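Local coordinates for beta-lactamase (Sebaldella termitidis, PDB 6N1N), which probably hydrolyses the ring of beta-lactam antibiotics to give substituted beta-amino acids, as a member of the class D beta-lactamase family, at residues N91-Y96 against K173-N178; F123-Q128 against R141-S146. All coordinates share one frame; numbering follows the deposited sequence. Where two conformers were deposited one is given.

Contact 1: residues N91-Y96 against K173-N178; sequences NLREAY and KDIMIN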
ATOM      1  N   ASN A  91       4.957  -7.972 -17.006  1.00 12.75           N
ATOM      2  CA  ASN A  91       3.980  -6.925 -17.225  1.00 12.30           C
ATOM      3  C   ASN A  91       3.563  -6.312 -15.886  1.00 15.18           C
ATOM      4  O   ASN A  91       3.971  -6.752 -14.808  1.00 13.16           O
ATOM      5  CB  ASN A  91       2.785  -7.460 -18.019  1.00 15.69           C
ATOM      6  CG  ASN A  91       2.017  -8.550 -17.290  1.00 15.20           C
ATOM      7  OD1 ASN A  91       1.803  -8.486 -16.080  1.00 13.91           O
ATOM      8  ND2 ASN A  91       1.591  -9.569 -18.046  1.00 18.61           N
ATOM      9  N   LEU A  92       2.739  -5.262 -15.963  1.00 11.70           N
ATOM     10  CA  LEU A  92       2.363  -4.518 -14.756  1.00 11.11           C
ATOM     11  C   LEU A  92       1.630  -5.398 -13.749  1.00 12.37           C
ATOM     12  O   LEU A  92       1.853  -5.278 -12.535  1.00 10.93           O
ATOM     13  CB  LEU A  92       1.496  -3.322 -15.138  1.00 10.92           C
ATOM     14  CG  LEU A  92       1.026  -2.408 -14.027  1.00  8.35           C
ATOM     15  CD1 LEU A  92       2.168  -1.568 -13.461  1.00 11.16           C
ATOM     16  CD2 LEU A  92      -0.078  -1.506 -14.528  1.00 13.72           C
ATOM     17  N   ARG A  93       0.730  -6.263 -14.220  1.00 12.52           N
ATOM     18  CA  ARG A  93       0.014  -7.142 -13.301  1.00 11.92           C
ATOM     19  C   ARG A  93       0.982  -8.025 -12.522  1.00 12.69           C
ATOM     20  O   ARG A  93       0.864  -8.173 -11.302  1.00 15.87           O
ATOM     21  CB  ARG A  93      -0.998  -8.005 -14.053  1.00 13.81           C
ATOM     22  CG  ARG A  93      -1.827  -8.867 -13.104  1.00 19.11           C
ATOM     23  CD  ARG A  93      -2.766  -9.798 -13.845  1.00 18.33           C
ATOM     24  NE  ARG A  93      -3.729  -9.085 -14.673  1.00 15.26           N
ATOM     25  CZ  ARG A  93      -4.890  -8.613 -14.229  1.00 21.07           C
ATOM     26  NH1 ARG A  93      -5.221  -8.743 -12.951  1.00 18.44           N
ATOM     27  NH2 ARG A  93      -5.702  -7.985 -15.058  1.00 25.61           N
ATOM     28  N   GLU A  94       1.938  -8.630 -13.226  1.00 13.57           N
ATOM     29  CA  GLU A  94       2.920  -9.501 -12.601  1.00 15.14           C
ATOM     30  C   GLU A  94       3.867  -8.722 -11.694  1.00 12.65           C
ATOM     31  O   GLU A  94       4.216  -9.177 -10.598  1.00 10.30           O
ATOM     32  CB  GLU A  94       3.721 -10.224 -13.682  1.00 11.66           C
ATOM     33  CG  GLU A  94       2.931 -11.156 -14.610  1.00 17.64           C
ATOM     34  CD  GLU A  94       3.754 -11.606 -15.792  1.00 24.00           C
ATOM     35  OE1 GLU A  94       4.372 -10.742 -16.448  1.00 17.12           O
ATOM     36  OE2 GLU A  94       3.787 -12.829 -16.063  1.00 25.83           O
ATOM     37  N   ALA A  95       4.358  -7.583 -12.169  1.00 10.66           N
ATOM     38  CA  ALA A  95       5.271  -6.781 -11.355  1.00 12.04           C
ATOM     39  C   ALA A  95       4.615  -6.366 -10.037  1.00  9.12           C
ATOM     40  O   ALA A  95       5.264  -6.381  -8.980  1.00 10.18           O
ATOM     41  CB  ALA A  95       5.730  -5.568 -12.155  1.00 10.47           C
ATOM     42  N   TYR A  96       3.329  -6.017 -10.071  1.00  9.53           N
ATOM     43  CA  TYR A  96       2.598  -5.716  -8.849  1.00 11.56           C
ATOM     44  C   TYR A  96       2.507  -6.944  -7.946  1.00  9.39           C
ATOM     45  O   TYR A  96       2.815  -6.886  -6.744  1.00 13.49           O
ATOM     46  CB  TYR A  96       1.210  -5.186  -9.223  1.00  9.72           C
ATOM     47  CG  TYR A  96       0.373  -4.684  -8.066  1.00  9.52           C
ATOM     48  CD1 TYR A  96       0.342  -3.344  -7.736  1.00  9.27           C
ATOM     49  CD2 TYR A  96      -0.398  -5.557  -7.310  1.00 11.70           C
ATOM     50  CE1 TYR A  96      -0.421  -2.879  -6.690  1.00  9.08           C
ATOM     51  CE2 TYR A  96      -1.151  -5.108  -6.267  1.00 12.17           C
ATOM     52  CZ  TYR A  96      -1.175  -3.774  -5.951  1.00 10.28           C
ATOM     53  OH  TYR A  96      -1.942  -3.314  -4.902  1.00 10.61           O
ATOM     54  N   LYS A 173      -7.704  -1.044 -10.251  1.00  9.45           N
ATOM     55  CA  LYS A 173      -8.612  -1.696  -9.303  1.00 10.33           C
ATOM     56  C   LYS A 173      -8.636  -3.205  -9.492  1.00  9.95           C
ATOM     57  O   LYS A 173      -8.801  -3.957  -8.517  1.00  9.10           O
ATOM     58  CB  LYS A 173     -10.031  -1.109  -9.422  1.00 10.83           C
ATOM     59  CG  LYS A 173     -10.194   0.236  -8.692  1.00 11.81           C
ATOM     60  CD  LYS A 173     -11.566   0.847  -8.883  1.00  8.56           C
ATOM     61  CE  LYS A 173     -11.776   2.004  -7.960  1.00  9.34           C
ATOM     62  NZ  LYS A 173     -13.120   2.636  -8.103  1.00 10.92           N
ATOM     63  N   ASP A 174      -8.436  -3.681 -10.725  1.00 11.08           N
ATOM     64  CA  ASP A 174      -8.446  -5.118 -10.964  1.00 12.64           C
ATOM     65  C   ASP A 174      -7.136  -5.759 -10.504  1.00 10.22           C
ATOM     66  O   ASP A 174      -7.148  -6.773  -9.792  1.00 11.46           O
ATOM     67  CB  ASP A 174      -8.711  -5.400 -12.440  1.00 13.98           C
ATOM     68  CG  ASP A 174      -8.851  -6.878 -12.731  1.00 18.83           C
ATOM     69  OD1 ASP A 174      -9.819  -7.498 -12.243  1.00 25.74           O
ATOM     70  OD2 ASP A 174      -8.004  -7.404 -13.468  1.00 22.20           O
ATOM     71  N   ILE A 175      -5.990  -5.182 -10.875  1.00 11.50           N
ATOM     72  CA  ILE A 175      -4.745  -5.848 -10.500  1.00 11.39           C
ATOM     73  C   ILE A 175      -4.537  -5.821  -8.993  1.00 12.40           C
ATOM     74  O   ILE A 175      -3.800  -6.662  -8.455  1.00 12.08           O
ATOM     75  CB  ILE A 175      -3.517  -5.273 -11.237  1.00 11.90           C
ATOM     76  CG1 ILE A 175      -3.072  -3.910 -10.719  1.00 11.15           C
ATOM     77  CG2 ILE A 175      -3.776  -5.263 -12.732  1.00 15.71           C
ATOM     78  CD1 ILE A 175      -1.813  -3.354 -11.460  1.00 15.38           C
HETATM   79  N   MSE A 176      -5.175  -4.885  -8.282  1.00 12.38           N
HETATM   80  CA  MSE A 176      -5.046  -4.808  -6.833  1.00 10.51           C
HETATM   81  C   MSE A 176      -5.730  -5.960  -6.069  1.00 11.13           C
HETATM   82  O   MSE A 176      -5.461  -6.163  -4.879  1.00 10.75           O
HETATM   83  CB  MSE A 176      -5.611  -3.483  -6.318  1.00 10.58           C
HETATM   84  CG  MSE A 176      -4.739  -2.306  -6.603  1.00  8.45           C
HETATM   85 SE   MSE A 176      -5.666  -0.649  -6.008  1.00 17.97          SE
HETATM   86  CE  MSE A 176      -5.472  -0.901  -4.081  1.00 17.77           C
ATOM     87  N   ILE A 177      -6.618  -6.680  -6.740  1.00 10.52           N
ATOM     88  CA  ILE A 177      -7.343  -7.760  -6.070  1.00 11.20           C
ATOM     89  C   ILE A 177      -6.370  -8.893  -5.788  1.00 13.25           C
ATOM     90  O   ILE A 177      -5.888  -9.551  -6.712  1.00 16.79           O
ATOM     91  CB  ILE A 177      -8.516  -8.281  -6.896  1.00 11.31           C
ATOM     92  CG1 ILE A 177      -9.479  -7.140  -7.145  1.00 12.99           C
ATOM     93  CG2 ILE A 177      -9.166  -9.479  -6.166  1.00 13.49           C
ATOM     94  CD1 ILE A 177     -10.578  -7.508  -8.166  1.00 17.70           C
ATOM     95  N   ASN A 178      -6.155  -9.195  -4.531  1.00 15.97           N
ATOM     96  CA  ASN A 178      -5.333 -10.354  -4.288  1.00 21.12           C
ATOM     97  C   ASN A 178      -6.025 -11.456  -3.508  1.00 11.53           C
ATOM     98  O   ASN A 178      -5.411 -12.490  -3.297  1.00 12.71           O
ATOM     99  CB  ASN A 178      -4.029  -9.969  -3.598  1.00 22.26           C
ATOM    100  CG  ASN A 178      -4.213  -8.943  -2.544  1.00 29.57           C
ATOM    101  OD1 ASN A 178      -4.948  -9.146  -1.606  1.00 34.70           O
ATOM    102  ND2 ASN A 178      -3.495  -7.837  -2.671  1.00 35.64           N
TER
HETATM  103  O   HOH W   1      -1.521  -8.391  -9.769  1.00 27.16           O

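Contact 2: residues F123-Q128 against R141-S146; sequences FNYGNQ and RSLKIS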
ATOM      1  N   PHE A 123      -2.393  13.407  -5.494  1.00 10.68           N
ATOM      2  CA  PHE A 123      -2.686  12.284  -4.617  1.00  9.05           C
ATOM      3  C   PHE A 123      -2.608  12.637  -3.130  1.00  9.25           C
ATOM      4  O   PHE A 123      -2.905  11.769  -2.289  1.00 11.96           O
ATOM      5  CB  PHE A 123      -1.705  11.131  -4.896  1.00  7.95           C
ATOM      6  CG  PHE A 123      -1.874  10.463  -6.225  1.00  7.00           C
ATOM      7  CD1 PHE A 123      -2.961  10.727  -7.044  1.00 11.61           C
ATOM      8  CD2 PHE A 123      -0.919   9.562  -6.662  1.00  8.73           C
ATOM      9  CE1 PHE A 123      -3.102  10.089  -8.269  1.00 12.73           C
ATOM     10  CE2 PHE A 123      -1.055   8.932  -7.890  1.00  8.76           C
ATOM     11  CZ  PHE A 123      -2.158   9.207  -8.682  1.00 12.37           C
ATOM     12  N   ASN A 124      -2.195  13.862  -2.776  1.00 12.46           N
ATOM     13  CA  ASN A 124      -1.972  14.233  -1.375  1.00 10.74           C
ATOM     14  C   ASN A 124      -1.102  13.183  -0.679  1.00 11.88           C
ATOM     15  O   ASN A 124      -1.419  12.673   0.394  1.00 10.95           O
ATOM     16  CB  ASN A 124      -3.306  14.398  -0.638  1.00 14.51           C
ATOM     17  CG  ASN A 124      -4.273  15.265  -1.389  1.00 28.47           C
ATOM     18  OD1 ASN A 124      -4.044  16.466  -1.536  1.00 26.40           O
ATOM     19  ND2 ASN A 124      -5.361  14.666  -1.880  1.00 29.98           N
ATOM     20  N   TYR A 125       0.008  12.842  -1.319  1.00  9.86           N
ATOM     21  CA  TYR A 125       0.741  11.638  -0.947  1.00  7.74           C
ATOM     22  C   TYR A 125       1.830  12.012   0.039  1.00  8.83           C
ATOM     23  O   TYR A 125       3.004  12.186  -0.303  1.00 11.33           O
ATOM     24  CB  TYR A 125       1.283  10.928  -2.170  1.00  9.05           C
ATOM     25  CG  TYR A 125       1.591   9.460  -1.883  1.00  6.29           C
ATOM     26  CD1 TYR A 125       0.601   8.482  -2.014  1.00  7.34           C
ATOM     27  CD2 TYR A 125       2.822   9.069  -1.404  1.00  9.51           C
ATOM     28  CE1 TYR A 125       0.862   7.143  -1.733  1.00  9.59           C
ATOM     29  CE2 TYR A 125       3.100   7.725  -1.112  1.00 11.56           C
ATOM     30  CZ  TYR A 125       2.114   6.768  -1.293  1.00 13.10           C
ATOM     31  OH  TYR A 125       2.370   5.455  -0.990  1.00 11.34           O
ATOM     32  N   GLY A 126       1.426  12.105   1.307  1.00 10.81           N
ATOM     33  CA  GLY A 126       2.388  12.274   2.384  1.00 11.36           C
ATOM     34  C   GLY A 126       3.119  13.597   2.295  1.00 10.78           C
ATOM     35  O   GLY A 126       2.535  14.642   1.982  1.00 11.51           O
ATOM     36  N   ASN A 127       4.432  13.567   2.575  1.00  9.82           N
ATOM     37  CA  ASN A 127       5.210  14.797   2.499  1.00 11.88           C
ATOM     38  C   ASN A 127       5.534  15.222   1.065  1.00 10.38           C
ATOM     39  O   ASN A 127       6.068  16.318   0.863  1.00 13.22           O
ATOM     40  CB  ASN A 127       6.508  14.669   3.315  1.00 11.95           C
ATOM     41  CG  ASN A 127       7.439  13.583   2.799  1.00  8.95           C
ATOM     42  OD1 ASN A 127       7.206  12.980   1.750  1.00 12.91           O
ATOM     43  ND2 ASN A 127       8.534  13.340   3.545  1.00  9.94           N
ATOM     44  N   GLN A 128       5.191  14.393   0.077  1.00 12.33           N
ATOM     45  CA  GLN A 128       5.343  14.708  -1.344  1.00 13.66           C
ATOM     46  C   GLN A 128       6.782  15.007  -1.733  1.00  9.26           C
ATOM     47  O   GLN A 128       7.014  15.700  -2.722  1.00 15.57           O
ATOM     48  CB  GLN A 128       4.440  15.877  -1.750  1.00 13.11           C
ATOM     49  CG  GLN A 128       2.963  15.601  -1.486  1.00 14.10           C
ATOM     50  CD  GLN A 128       2.050  16.732  -1.916  1.00 14.56           C
ATOM     51  OE1 GLN A 128       2.364  17.474  -2.841  1.00 15.51           O
ATOM     52  NE2 GLN A 128       0.913  16.879  -1.229  1.00 14.59           N
ATOM     53  N   ARG A 141      13.711   6.778   1.996  0.50 11.39           N
ATOM     54  CA  ARG A 141      13.323   7.549   3.184  0.50 11.08           C
ATOM     55  C   ARG A 141      13.067   9.028   2.883  0.50 12.32           C
ATOM     56  O   ARG A 141      12.747   9.797   3.817  0.50  8.86           O
ATOM     57  CB  ARG A 141      14.359   7.408   4.315  0.50 18.02           C
ATOM     58  CG  ARG A 141      14.791   5.955   4.534  0.50 20.73           C
ATOM     59  CD  ARG A 141      15.613   5.726   5.795  0.50 26.05           C
ATOM     60  NE  ARG A 141      16.853   6.499   5.834  0.50 31.24           N
ATOM     61  CZ  ARG A 141      17.938   6.234   5.110  0.50 35.48           C
ATOM     62  NH1 ARG A 141      17.951   5.216   4.255  0.50 30.01           N
ATOM     63  NH2 ARG A 141      19.014   7.000   5.236  0.50 39.99           N
ATOM     64  N   SER A 142      13.148   9.461   1.625  1.00 13.52           N
ATOM     65  CA  SER A 142      12.802  10.842   1.292  1.00  8.88           C
ATOM     66  C   SER A 142      11.297  11.001   1.387  1.00  8.26           C
ATOM     67  O   SER A 142      10.783  11.737   2.254  1.00 10.77           O
ATOM     68  CB  SER A 142      13.328  11.220  -0.096  1.00  9.53           C
ATOM     69  OG  SER A 142      12.806  10.422  -1.139  1.00 10.15           O
ATOM     70  N   LEU A 143      10.561  10.323   0.519  1.00  9.89           N
ATOM     71  CA  LEU A 143       9.105  10.296   0.583  1.00  9.25           C
ATOM     72  C   LEU A 143       8.619   9.537   1.812  1.00  9.05           C
ATOM     73  O   LEU A 143       9.096   8.443   2.128  1.00  9.27           O
ATOM     74  CB  LEU A 143       8.543   9.655  -0.688  1.00  9.10           C
ATOM     75  CG  LEU A 143       7.014   9.581  -0.806  1.00  8.73           C
ATOM     76  CD1 LEU A 143       6.393  10.973  -0.800  1.00 12.42           C
ATOM     77  CD2 LEU A 143       6.598   8.893  -2.094  1.00 11.47           C
ATOM     78  N   LYS A 144       7.669  10.125   2.522  1.00  7.89           N
ATOM     79  CA  LYS A 144       7.112   9.492   3.704  1.00  5.98           C
ATOM     80  C   LYS A 144       5.616   9.785   3.747  1.00  9.74           C
ATOM     81  O   LYS A 144       5.182  10.842   3.291  1.00  9.35           O
ATOM     82  CB  LYS A 144       7.752   9.993   5.007  1.00  9.61           C
ATOM     83  CG  LYS A 144       9.262   9.738   5.145  1.00 10.63           C
ATOM     84  CD  LYS A 144       9.744  10.150   6.557  1.00 19.85           C
ATOM     85  CE  LYS A 144      11.253  10.117   6.707  1.00 40.04           C
ATOM     86  NZ  LYS A 144      11.800   8.746   6.606  1.00 58.05           N
ATOM     87  N   ILE A 145       4.849   8.868   4.339  1.00  9.16           N
ATOM     88  CA  ILE A 145       3.390   8.979   4.389  1.00  8.76           C
ATOM     89  C   ILE A 145       2.869   8.315   5.656  1.00  7.69           C
ATOM     90  O   ILE A 145       3.455   7.368   6.170  1.00  8.11           O
ATOM     91  CB  ILE A 145       2.741   8.366   3.118  1.00  8.29           C
ATOM     92  CG1 ILE A 145       1.231   8.624   3.103  1.00  8.88           C
ATOM     93  CG2 ILE A 145       3.033   6.850   2.990  1.00  8.96           C
ATOM     94  CD1 ILE A 145       0.604   8.381   1.749  1.00 11.42           C
ATOM     95  N   SER A 146       1.777   8.877   6.215  1.00  9.64           N
ATOM     96  CA  SER A 146       1.219   8.286   7.425  1.00 11.45           C
ATOM     97  C   SER A 146       0.134   7.284   7.071  1.00  9.44           C
ATOM     98  O   SER A 146      -0.389   7.290   5.953  1.00  8.00           O
ATOM     99  CB  SER A 146       0.617   9.358   8.321  1.00 10.38           C
ATOM    100  OG  SER A 146      -0.581   9.874   7.748  1.00 13.29           O
TER

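Contact 1: residues N91-Y96 against K173-N178
Arg93 and Asp174 form the polar side of a junction between the first turn of helix 92-98 and the C-terminal part of helix 166-175, which leads here into edge strand 177-180 of the sheet. The guanidinium grips one carboxylate oxygen end-on, Arg93 NH2 lying 2.9 Å from Asp174 OD2 and Arg93 NH1 3.1 Å from that same atom. OD2 lies in the guanidinium plane, but the carboxylate is turned 77° against it. Arg93 NH2 also bridges to Glu70, so an arginine, with several donors, suits this place.

The apolar part centres on Ile175, whose two branches let one residue cover both guanidinium and ring. Its CG2 covers a guanidinium face. The longer branch starts at CG1, placed between backbone N and carbonyl carbon (chi1 74°). CG1 lies over a face of the Tyr96 ring, and the terminal Ile175 CD1 is 3.9 Å from Leu92 CG. Tyr96 OH touches CG of selenomethionine Met176 at 3.4 Å; the Tyr96 side chain is about 8 Å from that of Ser51, the predicted acyl-ester serine.

Water 1 donates to Arg93 O and Ile175 O.

Set between Asp174 and Glu70, the Arg93 guanidinium probably offsets both negative charges and favours an ionised Asp174.

Contact 2: residues F123-Q128 against R141-S146
Asn127 meets the backbone of Ser142 and Lys144, and Tyr125 meets Leu143 and Ile145. Tyr125, Gly126 and Asn127 make up the Tyr-Gly-Asn motif of class D beta-lactamases, held here in a type II' turn from Tyr125 to Gln128, with Gln128 N bonded to Tyr125 O.

Along the facing loop, which runs on into helix 147-159, Arg141 offers its carbonyl oxygen to Lys144 NZ, which also reaches Glu195 in a salt bridge. The Ser142 hydroxyl bonds to Asp140, but its carbonyl turns to the motif: Asn127 ND2 donates to Ser142 O at 3.0 Å, in the carbonyl plane. Leu143 follows, and its two methyls divide the work. CD1 packs against Tyr125 O and Asn127 OD1, while Leu143 CD2 lies 3.8 Å from Tyr125 CE2.

Lys144 is held through its backbone. Lys144 N donates to Asn127 OD1 at 3.0 Å, arriving from above the amide carbonyl plane, and Lys144 O receives Asn127 N at 2.9 Å in a bond close to straight. An asparagine suits this place because its amide both accepts and donates, and chi1 of 62° folds it back over its own backbone; OD1 also accepts from Ile129 N. Gly126 suits its own place too: its phi is positive, and Lys144 O lies 3.3 Å from Gly126 CA in a CH...O contact, on the side where a side chain would start.

Ile145 is tied to Arg47 by backbone bonds. Its extended side chain, CG1 anti to the backbone N (chi1 -174°), drives its end onto the Tyr125 ring in a CH-pi contact, Ile145 CD1 standing 3.6 Å from the centroid of the Tyr125 ring and only 5° off the ring normal.

In the fold
The two contacts lie on opposite sides of the chain's centre, about 22 Å apart between centres and about 10 Å between nearest atoms; in sequence contact 2 falls inside the loop that contact 1 closes. Contact 1 is the more buried and joins two helices next to strand 177-180, whereas contact 2 folds two parts of the single irregular connection between helices 113-122 and 147-159 against each other. Both pack aliphatic side chains against a tyrosine, but the polar part is a salt bridge in contact 1 and an asparagine amide bonded to backbone groups in contact 2. Helix 56-63 links them, touching Leu92 and Tyr96 as well as Tyr125, whose side chain lies about 9 Å from that of Ser51.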